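Local coordinates for putative exported protein (Bacteroides fragilis, PDB 4RAA), which is of unknown function but folds as a six-bladed beta-propeller and is probably an exported lipoprotein, at residues Y190-N195 and E261-L266. Sequence-based numbering, arbitrary orientation.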
loop_
_atom_site.group_PDB
_atom_site.type_symbol
_atom_site.label_atom_id
_atom_site.label_comp_id
_atom_site.label_asym_id
_atom_site.label_seq_id
_atom_site.Cartn_x
_atom_site.Cartn_y
_atom_site.Cartn_z
ATOM N N TYR A 190 14.624 -2.473 -18.677
ATOM C CA TYR A 190 13.720 -2.291 -19.825
ATOM C C TYR A 190 13.122 -3.603 -20.344
ATOM O O TYR A 190 13.564 -4.706 -19.970
ATOM C CB TYR A 190 14.422 -1.521 -20.961
ATOM C CG TYR A 190 15.617 -2.207 -21.600
ATOM C CD1 TYR A 190 15.435 -3.207 -22.559
ATOM C CD2 TYR A 190 16.938 -1.824 -21.289
ATOM C CE1 TYR A 190 16.510 -3.841 -23.163
ATOM C CE2 TYR A 190 18.030 -2.453 -21.899
ATOM C CZ TYR A 190 17.801 -3.463 -22.841
ATOM O OH TYR A 190 18.823 -4.119 -23.474
ATOM N N LYS A 191 12.119 -3.446 -21.215
ATOM C CA LYS A 191 11.425 -4.551 -21.863
ATOM C C LYS A 191 11.688 -4.606 -23.375
ATOM O O LYS A 191 11.998 -3.585 -24.010
ATOM C CB LYS A 191 9.905 -4.485 -21.618
ATOM C CG LYS A 191 9.456 -4.917 -20.222
ATOM C CD LYS A 191 7.964 -5.267 -20.137
ATOM C CE LYS A 191 7.054 -4.064 -20.371
ATOM N NZ LYS A 191 5.616 -4.417 -20.216
ATOM N N VAL A 192 11.621 -5.831 -23.905
ATOM C CA VAL A 192 11.689 -6.142 -25.339
ATOM C C VAL A 192 10.701 -7.299 -25.453
ATOM O O VAL A 192 11.022 -8.447 -25.092
ATOM C CB VAL A 192 13.100 -6.535 -25.834
ATOM C CG1 VAL A 192 13.063 -6.944 -27.307
ATOM C CG2 VAL A 192 14.088 -5.386 -25.619
ATOM N N GLY A 193 9.489 -6.970 -25.904
ATOM C CA GLY A 193 8.384 -7.912 -25.931
ATOM C C GLY A 193 7.995 -8.086 -24.473
ATOM O O GLY A 193 7.873 -7.092 -23.733
ATOM N N THR A 194 7.877 -9.347 -24.060
ATOM C CA THR A 194 7.525 -9.735 -22.681
ATOM C C THR A 194 8.729 -9.805 -21.712
ATOM O O THR A 194 8.561 -9.632 -20.498
ATOM C CB THR A 194 6.803 -11.109 -22.681
ATOM O OG1 THR A 194 7.646 -12.118 -23.264
ATOM C CG2 THR A 194 5.492 -11.027 -23.485
ATOM N N ASN A 195 9.924 -10.070 -22.251
ATOM C CA ASN A 195 11.151 -10.198 -21.454
ATOM C C ASN A 195 11.667 -8.871 -20.903
ATOM O O ASN A 195 11.630 -7.837 -21.585
ATOM C CB ASN A 195 12.270 -10.870 -22.258
ATOM C CG ASN A 195 11.983 -12.326 -22.553
ATOM O OD1 ASN A 195 11.926 -12.725 -23.712
ATOM N ND2 ASN A 195 11.776 -13.131 -21.503
ATOM N N GLU A 261 17.071 -0.750 -26.382
ATOM C CA GLU A 261 16.936 -1.861 -27.323
ATOM C C GLU A 261 15.530 -1.901 -27.928
ATOM O O GLU A 261 14.562 -1.514 -27.273
ATOM C CB GLU A 261 17.267 -3.178 -26.597
ATOM C CG GLU A 261 17.631 -4.325 -27.539
ATOM C CD GLU A 261 17.985 -5.639 -26.848
ATOM O OE1 GLU A 261 18.347 -5.678 -25.651
ATOM O OE2 GLU A 261 17.920 -6.674 -27.538
ATOM N N THR A 262 15.451 -2.316 -29.197
ATOM C CA THR A 262 14.182 -2.523 -29.926
ATOM C C THR A 262 14.267 -3.920 -30.564
ATOM O O THR A 262 15.208 -4.660 -30.274
ATOM C CB THR A 262 13.918 -1.429 -31.000
ATOM O OG1 THR A 262 14.845 -1.553 -32.083
ATOM C CG2 THR A 262 14.004 -0.028 -30.406
ATOM N N GLU A 263 13.290 -4.282 -31.400
ATOM C CA GLU A 263 13.302 -5.575 -32.115
ATOM C C GLU A 263 14.367 -5.639 -33.202
ATOM O O GLU A 263 14.910 -6.707 -33.446
ATOM C CB GLU A 263 11.937 -5.882 -32.767
ATOM C CG GLU A 263 10.763 -6.041 -31.800
ATOM C CD GLU A 263 10.880 -7.235 -30.847
ATOM O OE1 GLU A 263 11.651 -8.187 -31.117
ATOM O OE2 GLU A 263 10.172 -7.229 -29.814
ATOM N N ARG A 264 14.658 -4.502 -33.833
ATOM C CA ARG A 264 15.584 -4.422 -34.974
ATOM C C ARG A 264 17.002 -3.915 -34.673
ATOM O O ARG A 264 17.946 -4.314 -35.367
ATOM C CB ARG A 264 14.964 -3.558 -36.094
ATOM C CG ARG A 264 14.728 -2.084 -35.759
ATOM C CD ARG A 264 14.273 -1.297 -36.975
ATOM N NE ARG A 264 12.909 -1.619 -37.401
ATOM C CZ ARG A 264 12.296 -1.110 -38.475
ATOM N NH1 ARG A 264 12.910 -0.238 -39.287
ATOM N NH2 ARG A 264 11.047 -1.480 -38.753
ATOM N N ASP A 265 17.144 -3.035 -33.675
ATOM C CA ASP A 265 18.434 -2.423 -33.333
ATOM C C ASP A 265 18.698 -2.259 -31.832
ATOM O O ASP A 265 17.855 -2.596 -30.992
ATOM C CB ASP A 265 18.564 -1.076 -34.068
ATOM C CG ASP A 265 17.569 -0.017 -33.595
ATOM O OD1 ASP A 265 17.020 -0.122 -32.477
ATOM O OD2 ASP A 265 17.359 0.961 -34.353
ATOM N N LEU A 266 19.881 -1.736 -31.519
ATOM C CA LEU A 266 20.318 -1.511 -30.148
ATOM C C LEU A 266 21.332 -0.356 -30.137
ATOM O O LEU A 266 22.392 -0.458 -30.751
ATOM C CB LEU A 266 20.910 -2.823 -29.618
ATOM C CG LEU A 266 21.418 -3.000 -28.181
ATOM C CD1 LEU A 266 21.510 -4.486 -27.859
ATOM C CD2 LEU A 266 22.758 -2.317 -27.938
#
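Tyr190 and Glu261 join neighbouring blades of a six-bladed beta-propeller, and their meeting illustrates how strand ends beside the hairpin turns of adjacent blades can be tied together through side chains without sharing a sheet. Tyr190 OH donates a hydrogen bond to Glu261 OE1 at 2.7 Å, reaching the lone pair that points away from the other carboxylate oxygen. The acceptor lies at the edge of the phenol ring, in its plane, while the carboxylate is turned 75° from the ring. The glutamate also lends its aliphatic part to the contact, CB lying 3.6 Å from Tyr190 CE1.

Two residues further along, Val192 divides its methyls between two partners. CG2 rests 4.0 Å from Glu261 CB, and CG1 stands 3.8 Å from Glu263 OE2, the end of a chain that bends at chi2 and brings its carboxylate back toward the other blade. With CG anti to the backbone N (chi1 -160°) and an extended chain beyond it, Glu261 runs past Val192 CG2 and carries OE1 to the tyrosine hydroxyl. Its second oxygen, OE2, is held by a salt bridge to Lys283 NZ and a hydrogen bond with His218 NE2, an arrangement that would be expected to favour the charged carboxylate and that probably restrains its orientation.

Each of the two strands runs into a tight turn. On one side Val192 to Asn195 form a type II' turn, with Gly193 taking the positive phi, so that the valine is the last residue of strand 189-192 and the first of the turn into strand 195-200. On the other, the backbone bond from Thr262 N to Asp265 O closes the turn after strand 254-261, and Thr262 OG1 donates to Asp265 OD1 at 2.6 Å, approaching from above the carboxylate plane.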